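Local coordinates for glycoside hydrolase family 88 protein (Bacteroides vulgatus, PDB 4Q88) that probably acts as a hydrolase of the six-hairpin glycosidase type, though its substrate has not been established, at residues 36-41 with 98-103; 143-148 with 213-218; 321-326 with 336-341. One frame throughout, in Å; residues are numbered along the deposited sequence.

Contact 1. Residues 36-41 with 98-103; sequences RSFWDN and GDWQVC
Phe38 lies over one face of the Trp100 indole, with its CD1 3.4 Å from Trp100 CE2 and above the middle of the ring system. The two aromatic groups meet obliquely, the phenyl and the six-membered indole ring being inclined by 41°. Phe38 CB adds a CH-pi contact, 4.1 Å from the centroid of that same six-membered ring. At the edge of the indole, near its plane, Ser37 OG approaches Trp100 CZ3 at 3.7 Å, although the hydroxyl is hydrogen-bonded elsewhere, to Lys74 O. Trp100 NE1 is likewise bonded to Gly89 O, which fixes the turn of the ring. An alanine in place of Trp100 would take away the surface under Phe38 and is likely to leave that phenyl ring looser and Gly89 O without its indole donor.

Asp99 and Trp39 run alongside each other in the same direction, Asp99 OD2 standing 3.4 Å from Trp39 CD1, with carboxylate and ring planes 33° apart. Trp39 CG sits between its backbone N and carbonyl carbon (chi1 75°), while its CB packs on Val102 CG1 at 3.8 Å. Phe38 is the N-cap residue of helix 39-55, and its packing, with that of Trp39, sets the start of that helix against the loop leading into helix 103-113, in what by family is an (alpha/alpha)6 barrel. One water donates to Ser37 O and Asp99 O and accepts from Cys103 N. Side chains thus meet mainly through aromatic and apolar surface, with one carboxylate laid along an indole, while the backbones are linked through a water.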
ATOM      1  N   ARG A  36      -2.436 -17.750   5.065  1.00 23.06           N
ATOM      2  CA  ARG A  36      -2.479 -16.932   6.259  1.00 22.85           C
ATOM      3  C   ARG A  36      -2.803 -15.433   5.952  1.00 22.81           C
ATOM      4  O   ARG A  36      -2.611 -14.975   4.825  1.00 22.17           O
ATOM      5  CB  ARG A  36      -1.147 -17.022   7.002  1.00 24.88           C
ATOM      6  CG  ARG A  36       0.056 -16.510   6.274  1.00 25.20           C
ATOM      7  CD  ARG A  36       1.306 -16.560   7.153  1.00 25.82           C
ATOM      8  NE  ARG A  36       2.444 -16.114   6.416  1.00 28.32           N
ATOM      9  CZ  ARG A  36       3.679 -15.956   6.906  1.00 29.27           C
ATOM     10  NH1 ARG A  36       3.956 -16.160   8.171  1.00 29.54           N
ATOM     11  NH2 ARG A  36       4.639 -15.562   6.104  1.00 30.37           N
ATOM     12  N   SER A  37      -3.259 -14.713   6.973  1.00 21.78           N
ATOM     13  CA  SER A  37      -3.742 -13.348   6.807  1.00 21.98           C
ATOM     14  C   SER A  37      -2.605 -12.321   6.973  1.00 21.47           C
ATOM     15  O   SER A  37      -2.885 -11.181   7.199  1.00 25.49           O
ATOM     16  CB  SER A  37      -4.881 -13.034   7.782  1.00 22.69           C
ATOM     17  OG  SER A  37      -4.522 -13.336   9.128  1.00 25.61           O
ATOM     18  N   PHE A  38      -1.347 -12.739   6.865  1.00 20.12           N
ATOM     19  CA  PHE A  38      -0.189 -11.870   7.010  1.00 20.06           C
ATOM     20  C   PHE A  38      -0.074 -10.876   5.882  1.00 19.72           C
ATOM     21  O   PHE A  38      -0.745 -11.032   4.869  1.00 20.84           O
ATOM     22  CB  PHE A  38       1.044 -12.757   7.021  1.00 19.69           C
ATOM     23  CG  PHE A  38       2.313 -12.111   7.564  1.00 19.88           C
ATOM     24  CD1 PHE A  38       2.324 -11.378   8.737  1.00 19.69           C
ATOM     25  CD2 PHE A  38       3.514 -12.409   6.978  1.00 21.63           C
ATOM     26  CE1 PHE A  38       3.508 -10.889   9.284  1.00 20.82           C
ATOM     27  CE2 PHE A  38       4.703 -11.911   7.491  1.00 21.46           C
ATOM     28  CZ  PHE A  38       4.703 -11.163   8.661  1.00 20.61           C
ATOM     29  N   TRP A  39       0.771  -9.851   6.040  1.00 18.90           N
ATOM     30  CA  TRP A  39       0.707  -8.654   5.166  1.00 19.51           C
ATOM     31  C   TRP A  39       0.778  -8.917   3.647  1.00 19.36           C
ATOM     32  O   TRP A  39       0.130  -8.241   2.876  1.00 18.98           O
ATOM     33  CB  TRP A  39       1.803  -7.638   5.549  1.00 19.19           C
ATOM     34  CG  TRP A  39       3.153  -8.092   5.090  1.00 19.91           C
ATOM     35  CD1 TRP A  39       4.008  -8.924   5.747  1.00 21.91           C
ATOM     36  CD2 TRP A  39       3.779  -7.768   3.856  1.00 19.94           C
ATOM     37  NE1 TRP A  39       5.143  -9.154   4.986  1.00 22.12           N
ATOM     38  CE2 TRP A  39       5.027  -8.437   3.825  1.00 21.81           C
ATOM     39  CE3 TRP A  39       3.441  -6.933   2.797  1.00 19.52           C
ATOM     40  CZ2 TRP A  39       5.894  -8.330   2.735  1.00 22.14           C
ATOM     41  CZ3 TRP A  39       4.292  -6.846   1.717  1.00 21.73           C
ATOM     42  CH2 TRP A  39       5.517  -7.504   1.713  1.00 23.12           C
ATOM     43  N   ASP A  40       1.623  -9.848   3.228  1.00 19.42           N
ATOM     44  CA  ASP A  40       1.847 -10.026   1.801  1.00 22.14           C
ATOM     45  C   ASP A  40       0.591 -10.542   1.102  1.00 21.59           C
ATOM     46  O   ASP A  40       0.180  -9.990   0.059  1.00 20.21           O
ATOM     47  CB  ASP A  40       3.106 -10.872   1.531  1.00 23.87           C
ATOM     48  CG  ASP A  40       3.069 -12.255   2.174  1.00 28.61           C
ATOM     49  OD1 ASP A  40       2.358 -12.541   3.179  1.00 27.97           O
ATOM     50  OD2 ASP A  40       3.794 -13.089   1.618  1.00 33.60           O
ATOM     51  N   ASN A  41      -0.066 -11.553   1.687  1.00 20.84           N
ATOM     52  CA  ASN A  41      -1.374 -11.957   1.193  1.00 20.03           C
ATOM     53  C   ASN A  41      -2.419 -10.873   1.363  1.00 18.21           C
ATOM     54  O   ASN A  41      -3.241 -10.631   0.474  1.00 19.29           O
ATOM     55  CB  ASN A  41      -1.833 -13.228   1.904  1.00 21.13           C
ATOM     56  CG  ASN A  41      -0.942 -14.409   1.596  1.00 23.30           C
ATOM     57  OD1 ASN A  41      -0.503 -14.583   0.461  1.00 24.75           O
ATOM     58  ND2 ASN A  41      -0.752 -15.285   2.571  1.00 23.71           N
ATOM     59  N   GLY A  98       1.571  -4.093  12.699  1.00 18.74           N
ATOM     60  CA  GLY A  98       0.674  -3.703  11.610  1.00 17.23           C
ATOM     61  C   GLY A  98       0.631  -4.661  10.432  1.00 16.90           C
ATOM     62  O   GLY A  98      -0.350  -4.763   9.742  1.00 16.53           O
ATOM     63  N   ASP A  99       1.674  -5.462  10.224  1.00 16.59           N
ATOM     64  CA  ASP A  99       1.611  -6.460   9.141  1.00 17.43           C
ATOM     65  C   ASP A  99       0.542  -7.544   9.451  1.00 18.78           C
ATOM     66  O   ASP A  99       0.118  -8.257   8.538  1.00 18.37           O
ATOM     67  CB  ASP A  99       2.976  -7.147   8.962  1.00 19.32           C
ATOM     68  CG  ASP A  99       3.989  -6.304   8.241  1.00 20.77           C
ATOM     69  OD1 ASP A  99       3.636  -5.215   7.747  1.00 19.92           O
ATOM     70  OD2 ASP A  99       5.169  -6.796   8.143  1.00 20.78           O
ATOM     71  N   TRP A 100       0.076  -7.622  10.716  1.00 17.97           N
ATOM     72  CA  TRP A 100      -1.010  -8.546  11.100  1.00 18.61           C
ATOM     73  C   TRP A 100      -2.334  -7.809  11.209  1.00 17.96           C
ATOM     74  O   TRP A 100      -3.326  -8.349  11.645  1.00 19.43           O
ATOM     75  CB  TRP A 100      -0.687  -9.225  12.420  1.00 20.01           C
ATOM     76  CG  TRP A 100       0.278 -10.356  12.254  1.00 20.36           C
ATOM     77  CD1 TRP A 100       1.549 -10.449  12.776  1.00 21.93           C
ATOM     78  CD2 TRP A 100       0.014 -11.586  11.596  1.00 21.43           C
ATOM     79  NE1 TRP A 100       2.092 -11.669  12.444  1.00 24.33           N
ATOM     80  CE2 TRP A 100       1.177 -12.388  11.719  1.00 23.10           C
ATOM     81  CE3 TRP A 100      -1.086 -12.084  10.869  1.00 22.95           C
ATOM     82  CZ2 TRP A 100       1.274 -13.669  11.130  1.00 24.84           C
ATOM     83  CZ3 TRP A 100      -1.008 -13.363  10.306  1.00 24.16           C
ATOM     84  CH2 TRP A 100       0.162 -14.147  10.455  1.00 25.72           C
ATOM     85  N   GLN A 101      -2.340  -6.578  10.754  1.00 18.04           N
ATOM     86  CA  GLN A 101      -3.548  -5.712  10.820  1.00 18.57           C
ATOM     87  C   GLN A 101      -4.075  -5.246   9.468  1.00 17.93           C
ATOM     88  O   GLN A 101      -5.237  -4.820   9.335  1.00 17.85           O
ATOM     89  CB  GLN A 101      -3.248  -4.506  11.689  1.00 18.42           C
ATOM     90  CG  GLN A 101      -2.881  -4.829  13.119  1.00 18.51           C
ATOM     91  CD  GLN A 101      -2.524  -3.600  13.942  1.00 19.14           C
ATOM     92  OE1 GLN A 101      -2.183  -2.550  13.393  1.00 19.68           O
ATOM     93  NE2 GLN A 101      -2.584  -3.719  15.271  1.00 19.57           N
ATOM     94  N   VAL A 102      -3.267  -5.340   8.420  1.00 18.34           N
ATOM     95  CA  VAL A 102      -3.719  -4.968   7.063  1.00 18.27           C
ATOM     96  C   VAL A 102      -4.859  -5.868   6.567  1.00 17.98           C
ATOM     97  O   VAL A 102      -5.740  -5.386   5.822  1.00 17.62           O
ATOM     98  CB  VAL A 102      -2.533  -4.863   6.044  1.00 18.59           C
ATOM     99  CG1 VAL A 102      -1.629  -6.066   6.136  1.00 19.05           C
ATOM    100  CG2 VAL A 102      -2.998  -4.653   4.613  1.00 18.11           C
ATOM    101  N   CYS A 103      -4.924  -7.125   7.036  1.00 18.15           N
ATOM    102  CA  CYS A 103      -6.061  -7.973   6.759  1.00 18.25           C
ATOM    103  C   CYS A 103      -7.385  -7.294   7.152  1.00 17.84           C
ATOM    104  O   CYS A 103      -8.447  -7.495   6.493  1.00 18.70           O
ATOM    105  CB  CYS A 103      -5.932  -9.348   7.429  1.00 19.51           C
ATOM    106  SG  CYS A 103      -5.840  -9.294   9.207  1.00 19.80           S
TER
HETATM  107  O   HOH W   1      -2.550  -8.666   8.045  1.00 19.07           O

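Contact 2. Residues 143-148 with 213-218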
ATOM      1  N   ASP A 143       6.334   1.338   5.888  1.00 17.85           N
ATOM      2  CA  ASP A 143       5.360   0.464   5.238  1.00 18.13           C
ATOM      3  C   ASP A 143       4.040   0.389   6.072  1.00 17.36           C
ATOM      4  O   ASP A 143       2.958   0.133   5.538  1.00 17.07           O
ATOM      5  CB  ASP A 143       5.855  -0.954   5.021  1.00 18.08           C
ATOM      6  CG  ASP A 143       7.307  -1.086   4.591  1.00 21.84           C
ATOM      7  OD1 ASP A 143       8.173  -0.269   4.929  1.00 23.27           O
ATOM      8  OD2 ASP A 143       7.594  -2.118   4.005  1.00 23.02           O
ATOM      9  N   ALA A 144       4.149   0.612   7.382  1.00 16.19           N
ATOM     10  CA  ALA A 144       3.033   0.587   8.312  1.00 16.28           C
ATOM     11  C   ALA A 144       1.953   1.531   7.892  1.00 15.69           C
ATOM     12  O   ALA A 144       0.768   1.283   8.169  1.00 16.72           O
ATOM     13  CB  ALA A 144       3.451   0.966   9.716  1.00 17.22           C
ATOM     14  N   LEU A 145       2.327   2.640   7.255  1.00 14.89           N
ATOM     15  CA  LEU A 145       1.293   3.531   6.799  1.00 14.41           C
ATOM     16  C   LEU A 145       0.284   2.901   5.845  1.00 14.72           C
ATOM     17  O   LEU A 145      -0.918   3.193   5.933  1.00 14.93           O
ATOM     18  CB  LEU A 145       1.871   4.828   6.206  1.00 14.34           C
ATOM     19  CG  LEU A 145       2.846   5.625   7.101  1.00 15.63           C
ATOM     20  CD1 LEU A 145       3.213   6.928   6.386  1.00 17.42           C
ATOM     21  CD2 LEU A 145       2.214   5.922   8.459  1.00 16.52           C
ATOM     22  N   TYR A 146       0.725   2.132   4.862  1.00 13.97           N
ATOM     23  CA  TYR A 146      -0.222   1.448   4.032  1.00 15.03           C
ATOM     24  C   TYR A 146      -0.913   0.349   4.819  1.00 14.56           C
ATOM     25  O   TYR A 146      -2.124   0.115   4.625  1.00 16.23           O
ATOM     26  CB  TYR A 146       0.460   0.874   2.777  1.00 15.67           C
ATOM     27  CG  TYR A 146      -0.523   0.244   1.821  1.00 16.11           C
ATOM     28  CD1 TYR A 146      -0.935  -1.080   1.982  1.00 15.89           C
ATOM     29  CD2 TYR A 146      -1.104   0.978   0.788  1.00 17.05           C
ATOM     30  CE1 TYR A 146      -1.892  -1.626   1.117  1.00 16.55           C
ATOM     31  CE2 TYR A 146      -2.011   0.438  -0.072  1.00 17.79           C
ATOM     32  CZ  TYR A 146      -2.446  -0.857   0.113  1.00 17.87           C
ATOM     33  OH  TYR A 146      -3.396  -1.357  -0.761  1.00 18.75           O
HETATM   34  N   MSE A 147      -0.178  -0.363   5.672  1.00 14.67           N
HETATM   35  CA  MSE A 147      -0.803  -1.494   6.368  1.00 14.53           C
HETATM   36  C   MSE A 147      -1.980  -1.028   7.262  1.00 17.37           C
HETATM   37  O   MSE A 147      -3.002  -1.704   7.382  1.00 18.77           O
HETATM   38  CB  MSE A 147       0.244  -2.229   7.181  1.00 16.11           C
HETATM   39  CG  MSE A 147       1.427  -2.771   6.401  1.00 16.21           C
HETATM   40 SE   MSE A 147       0.984  -3.679   4.701  0.70 20.19          SE
HETATM   41  CE  MSE A 147       2.468  -2.897   3.682  1.00 23.08           C
ATOM     42  N   VAL A 148      -1.808   0.110   7.892  1.00 16.86           N
ATOM     43  CA  VAL A 148      -2.699   0.525   8.984  1.00 16.90           C
ATOM     44  C   VAL A 148      -3.458   1.820   8.802  1.00 17.04           C
ATOM     45  O   VAL A 148      -4.628   1.913   9.268  1.00 18.14           O
ATOM     46  CB  VAL A 148      -1.996   0.459  10.366  1.00 15.91           C
ATOM     47  CG1 VAL A 148      -3.020   0.396  11.473  1.00 15.88           C
ATOM     48  CG2 VAL A 148      -1.089  -0.762  10.498  1.00 16.99           C
ATOM     49  N   GLY A 213       6.299   4.434  -1.795  1.00 14.83           N
ATOM     50  CA  GLY A 213       5.068   3.958  -2.470  1.00 16.37           C
ATOM     51  C   GLY A 213       3.975   3.610  -1.478  1.00 16.38           C
ATOM     52  O   GLY A 213       2.817   4.008  -1.642  1.00 14.83           O
ATOM     53  N   TRP A 214       4.341   2.832  -0.452  1.00 16.16           N
ATOM     54  CA  TRP A 214       3.354   2.485   0.576  1.00 17.63           C
ATOM     55  C   TRP A 214       2.732   3.772   1.162  1.00 17.94           C
ATOM     56  O   TRP A 214       1.493   3.909   1.269  1.00 17.80           O
ATOM     57  CB  TRP A 214       3.996   1.674   1.710  1.00 17.57           C
ATOM     58  CG  TRP A 214       4.415   0.272   1.408  1.00 18.55           C
ATOM     59  CD1 TRP A 214       5.626  -0.282   1.730  1.00 18.51           C
ATOM     60  CD2 TRP A 214       3.654  -0.789   0.791  1.00 16.54           C
ATOM     61  NE1 TRP A 214       5.639  -1.582   1.383  1.00 18.17           N
ATOM     62  CE2 TRP A 214       4.477  -1.908   0.750  1.00 18.65           C
ATOM     63  CE3 TRP A 214       2.382  -0.886   0.241  1.00 18.02           C
ATOM     64  CZ2 TRP A 214       4.067  -3.107   0.210  1.00 18.10           C
ATOM     65  CZ3 TRP A 214       1.994  -2.094  -0.317  1.00 19.03           C
ATOM     66  CH2 TRP A 214       2.824  -3.178  -0.305  1.00 18.63           C
ATOM     67  N   ALA A 215       3.578   4.754   1.500  1.00 15.80           N
ATOM     68  CA  ALA A 215       3.108   5.958   2.130  1.00 16.44           C
ATOM     69  C   ALA A 215       2.181   6.766   1.220  1.00 15.51           C
ATOM     70  O   ALA A 215       1.089   7.200   1.644  1.00 16.32           O
ATOM     71  CB  ALA A 215       4.292   6.845   2.592  1.00 15.99           C
ATOM     72  N   PHE A 216       2.593   6.945  -0.034  1.00 15.07           N
ATOM     73  CA  PHE A 216       1.834   7.749  -1.000  1.00 15.46           C
ATOM     74  C   PHE A 216       0.476   7.084  -1.318  1.00 16.08           C
ATOM     75  O   PHE A 216      -0.566   7.788  -1.310  1.00 16.33           O
ATOM     76  CB  PHE A 216       2.659   7.904  -2.264  1.00 15.52           C
ATOM     77  CG  PHE A 216       2.127   8.869  -3.264  1.00 15.23           C
ATOM     78  CD1 PHE A 216       1.954  10.195  -2.975  1.00 15.66           C
ATOM     79  CD2 PHE A 216       1.968   8.458  -4.598  1.00 16.18           C
ATOM     80  CE1 PHE A 216       1.489  11.083  -3.925  1.00 15.72           C
ATOM     81  CE2 PHE A 216       1.564   9.364  -5.560  1.00 17.21           C
ATOM     82  CZ  PHE A 216       1.337  10.677  -5.245  1.00 17.08           C
ATOM     83  N   ALA A 217       0.476   5.789  -1.592  1.00 14.63           N
ATOM     84  CA  ALA A 217      -0.823   5.059  -1.799  1.00 17.35           C
ATOM     85  C   ALA A 217      -1.696   5.080  -0.525  1.00 16.73           C
ATOM     86  O   ALA A 217      -2.909   5.172  -0.628  1.00 16.58           O
ATOM     87  CB  ALA A 217      -0.577   3.637  -2.204  1.00 18.85           C
ATOM     88  N   ALA A 218      -1.054   4.979   0.633  1.00 16.44           N
ATOM     89  CA  ALA A 218      -1.765   5.115   1.903  1.00 17.59           C
ATOM     90  C   ALA A 218      -2.519   6.401   2.024  1.00 16.47           C
ATOM     91  O   ALA A 218      -3.705   6.416   2.466  1.00 16.68           O
ATOM     92  CB  ALA A 218      -0.832   4.890   3.086  1.00 17.27           C
TER
HETATM   93  O   HOH W   2       7.591  -3.922   1.885  1.00 24.37           O
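With CG anti to the backbone N (chi1 -175°), Tyr146 swings its ring off helix 144-159 against Trp214, whose own CG lies beside its backbone N and carries the indole back across the first helix. Tyr146 CG comes within 3.5 Å of Trp214 CE3, and Trp214 CZ3 stands over one face of the phenol, displaced toward its rim. The planes are inclined by 44°, an oblique meeting of rings. Beyond the indole, the phenol hydroxyl is hydrogen-bonded to Thr46 OG1.

Met147, present as selenomethionine, bends at its second and third torsions and brings its CE methyl above the centre of the Trp214 six-membered ring, 3.6 Å from the centroid and almost on the ring normal. SE follows behind the methyl over the same face at 5.3 Å, so the arrangement is a Met-aromatic contact in which the methyl does the touching. These residues join two helices whose segments 144-148 and 213-218 run in broadly the same direction, their axes 38° apart and 7.6 Å from each other at closest approach, in the deep interior of what is, by family, an (alpha/alpha)6 barrel. Small residues permit the closeness: Ala218 CB lies 3.3 Å from Leu145 O, and Leu145 CD1 rests on Ala215 CB at 3.9 Å. Ala217 CB meets the Tyr146 ring near CD2.

At the upstream end, Asp143 crosses the pyrrole side of the indole. A water in the plane of the Trp214 ring, at its edge, donates to Asp143 OD2 at 2.8 Å and accepts from Trp214 NE1 at 3.1 Å.

Contact 3. Residues 321-326 with 336-341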
ATOM      1  N   ILE A 321       9.619  -7.228  -9.393  1.00 20.03           N
ATOM      2  CA  ILE A 321       9.234  -6.883  -8.016  1.00 20.00           C
ATOM      3  C   ILE A 321      10.384  -7.156  -7.062  1.00 20.01           C
ATOM      4  O   ILE A 321      10.840  -8.312  -6.881  1.00 21.79           O
ATOM      5  CB  ILE A 321       7.941  -7.601  -7.596  1.00 19.62           C
ATOM      6  CG1 ILE A 321       6.786  -7.152  -8.492  1.00 21.29           C
ATOM      7  CG2 ILE A 321       7.632  -7.295  -6.097  1.00 19.18           C
ATOM      8  CD1 ILE A 321       5.602  -8.083  -8.481  1.00 24.04           C
ATOM      9  N   GLN A 322      10.865  -6.104  -6.387  1.00 18.93           N
ATOM     10  CA  GLN A 322      11.977  -6.238  -5.427  1.00 19.50           C
ATOM     11  C   GLN A 322      11.515  -7.240  -4.343  1.00 20.35           C
ATOM     12  O   GLN A 322      10.420  -7.108  -3.808  1.00 18.93           O
ATOM     13  CB  GLN A 322      12.276  -4.910  -4.740  1.00 19.78           C
ATOM     14  CG  GLN A 322      13.359  -5.029  -3.667  1.00 21.24           C
ATOM     15  CD  GLN A 322      13.718  -3.699  -3.029  1.00 23.30           C
ATOM     16  OE1 GLN A 322      13.032  -2.696  -3.184  1.00 21.97           O
ATOM     17  NE2 GLN A 322      14.823  -3.684  -2.318  1.00 24.15           N
ATOM     18  N   PRO A 323      12.349  -8.201  -3.991  1.00 20.58           N
ATOM     19  CA  PRO A 323      11.937  -9.217  -2.992  1.00 22.44           C
ATOM     20  C   PRO A 323      11.907  -8.640  -1.577  1.00 21.97           C
ATOM     21  O   PRO A 323      12.357  -7.507  -1.343  1.00 20.41           O
ATOM     22  CB  PRO A 323      13.035 -10.274  -3.081  1.00 24.06           C
ATOM     23  CG  PRO A 323      14.130  -9.642  -3.825  1.00 26.91           C
ATOM     24  CD  PRO A 323      13.529  -8.639  -4.750  1.00 23.28           C
ATOM     25  N   VAL A 324      11.387  -9.431  -0.652  1.00 22.85           N
ATOM     26  CA  VAL A 324      11.274  -9.039   0.731  1.00 24.94           C
ATOM     27  C   VAL A 324      12.532  -9.463   1.516  1.00 28.82           C
ATOM     28  O   VAL A 324      12.936 -10.601   1.457  1.00 31.58           O
ATOM     29  CB  VAL A 324      10.066  -9.728   1.386  1.00 26.89           C
ATOM     30  CG1 VAL A 324       9.921  -9.300   2.836  1.00 27.19           C
ATOM     31  CG2 VAL A 324       8.804  -9.381   0.602  1.00 27.57           C
ATOM     32  N   GLY A 325      13.066  -8.538   2.276  1.00 32.04           N
ATOM     33  CA  GLY A 325      13.995  -8.870   3.355  1.00 40.71           C
ATOM     34  C   GLY A 325      15.342  -9.357   2.859  1.00 41.35           C
ATOM     35  O   GLY A 325      15.958 -10.225   3.478  1.00 47.10           O
ATOM     36  N   GLU A 326      15.779  -8.852   1.715  1.00 40.54           N
ATOM     37  CA  GLU A 326      17.118  -9.220   1.219  1.00 42.61           C
ATOM     38  C   GLU A 326      18.023  -8.003   1.335  1.00 40.03           C
ATOM     39  O   GLU A 326      17.588  -6.872   1.096  1.00 38.89           O
ATOM     40  CB  GLU A 326      17.017  -9.807  -0.184  1.00 44.42           C
ATOM     41  CG  GLU A 326      16.150 -11.066  -0.150  1.00 47.90           C
ATOM     42  CD  GLU A 326      16.095 -11.821  -1.453  1.00 53.69           C
ATOM     43  OE1 GLU A 326      16.714 -11.356  -2.433  1.00 55.38           O
ATOM     44  OE2 GLU A 326      15.428 -12.889  -1.506  1.00 58.79           O
ATOM     45  N   ALA A 336      14.044  -9.805 -13.683  1.00 24.96           N
ATOM     46  CA  ALA A 336      12.792  -9.675 -14.442  1.00 26.84           C
ATOM     47  C   ALA A 336      11.701 -10.615 -13.959  1.00 26.86           C
ATOM     48  O   ALA A 336      10.508 -10.287 -13.990  1.00 27.47           O
ATOM     49  CB  ALA A 336      13.050  -9.946 -15.924  1.00 29.01           C
ATOM     50  N   ASN A 337      12.097 -11.792 -13.528  1.00 28.81           N
ATOM     51  CA  ASN A 337      11.145 -12.818 -13.183  1.00 31.70           C
ATOM     52  C   ASN A 337      10.692 -12.795 -11.730  1.00 29.36           C
ATOM     53  O   ASN A 337       9.929 -13.649 -11.341  1.00 29.44           O
ATOM     54  CB  ASN A 337      11.717 -14.186 -13.578  1.00 36.64           C
ATOM     55  CG  ASN A 337      11.814 -14.340 -15.092  1.00 40.88           C
ATOM     56  OD1 ASN A 337      10.969 -13.821 -15.852  1.00 43.26           O
ATOM     57  ND2 ASN A 337      12.859 -15.011 -15.538  1.00 46.15           N
ATOM     58  N   SER A 338      11.140 -11.809 -10.940  1.00 25.08           N
ATOM     59  CA  SER A 338      10.729 -11.676  -9.550  0.60 24.10           C
ATOM     60  C   SER A 338       9.269 -11.176  -9.442  1.00 23.94           C
ATOM     61  O   SER A 338       8.988 -10.044  -9.787  1.00 22.60           O
ATOM     62  CB  SER A 338      11.667 -10.708  -8.853  0.60 22.40           C
ATOM     63  OG  SER A 338      11.466 -10.714  -7.472  0.60 21.20           O
ATOM     64  N   CYS A 339       8.374 -12.028  -8.958  1.00 22.59           N
ATOM     65  CA  CYS A 339       6.936 -11.740  -8.886  1.00 24.76           C
ATOM     66  C   CYS A 339       6.423 -12.186  -7.537  1.00 25.14           C
ATOM     67  O   CYS A 339       6.706 -13.336  -7.113  1.00 26.09           O
ATOM     68  CB  CYS A 339       6.194 -12.514  -9.959  1.00 26.14           C
ATOM     69  SG  CYS A 339       4.415 -12.171  -9.928  1.00 29.22           S
ATOM     70  N   PHE A 340       5.687 -11.319  -6.853  1.00 23.37           N
ATOM     71  CA  PHE A 340       5.130 -11.623  -5.528  1.00 24.10           C
ATOM     72  C   PHE A 340       3.694 -11.102  -5.435  1.00 23.64           C
ATOM     73  O   PHE A 340       3.382 -10.052  -5.997  1.00 22.77           O
ATOM     74  CB  PHE A 340       5.950 -11.028  -4.393  1.00 24.35           C
ATOM     75  CG  PHE A 340       7.378 -11.556  -4.352  1.00 25.14           C
ATOM     76  CD1 PHE A 340       7.640 -12.791  -3.795  1.00 30.14           C
ATOM     77  CD2 PHE A 340       8.398 -10.854  -4.925  1.00 26.15           C
ATOM     78  CE1 PHE A 340       8.933 -13.322  -3.796  1.00 32.57           C
ATOM     79  CE2 PHE A 340       9.687 -11.349  -4.918  1.00 27.42           C
ATOM     80  CZ  PHE A 340       9.956 -12.577  -4.335  1.00 30.74           C
ATOM     81  N   ASN A 341       2.880 -11.835  -4.661  1.00 22.98           N
ATOM     82  CA  ASN A 341       1.490 -11.450  -4.341  1.00 23.24           C
ATOM     83  C   ASN A 341       1.297  -9.957  -4.073  1.00 22.31           C
ATOM     84  O   ASN A 341       0.414  -9.323  -4.625  1.00 20.15           O
ATOM     85  CB  ASN A 341       0.981 -12.243  -3.100  1.00 25.14           C
ATOM     86  CG  ASN A 341       1.960 -12.253  -1.895  1.00 25.55           C
ATOM     87  OD1 ASN A 341       2.957 -11.522  -1.810  1.00 26.93           O
ATOM     88  ND2 ASN A 341       1.721 -13.206  -0.989  1.00 29.95           N
TER
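The Phe340 ring receives the Ile321 carbonyl O at its edge, in the ring plane and 3.8 Å from CE2. Pro323 approaches obliquely, its CA 3.6 Å from the same Phe340 CE2, and its CB reaches the ring as well. The side chains of Ile321 and Phe340 run antiparallel alongside one another: the CG2 branch of Ile321 touches Phe340 CD2 at 3.8 Å, while its CD1 end reaches back to the Phe340 backbone. There CD1 lies 3.6 Å from Phe340 N, a buried polar atom with no partner in the model.

The backbones are joined by Ile321 N, which donates to Ser338 O at 2.9 Å with an N-H...O angle of 161°, the donor tilted from the carbonyl plane. Ser338 was modelled in two conformers; in one, OG donates to Ile321 O at 2.6 Å in the carbonyl plane, so this second bond may be only partly populated.

Both segments belong to the irregular chain between helices 293-311 and 341-358. Phe340 is the N-cap of the latter, whose Phe342 packs on Ile321 and Val324, and Arg210 of helix 209-225 binds the carbonyls of Gln322 and Pro323.

Overall arrangement
Contacts 1 and 2 are neighbours, centres about 13 Å apart, joined by Met147 and Val148: Met147 CG lies 3.6 Å from Asp99 OD1, and Val148 CG2 packs against Gly98 CA and Gln101 OE1. Contact 3 is farther off, with centres about 17 Å from contact 1 and 18 Å from contact 2, and its nearest atoms stay about 8 Å from the latter. It reaches contact 1 through Asn341 ND2, probably hydrogen-bonded to Asn41 OD1 at 3.0 Å, and through Val324 packing on Trp39. Because Trp39 also packs on Met147 and Trp214, the start of helix 39-55 connects the barrel interior with the loop before the last helix. No active-site residue can be assigned from these contacts alone.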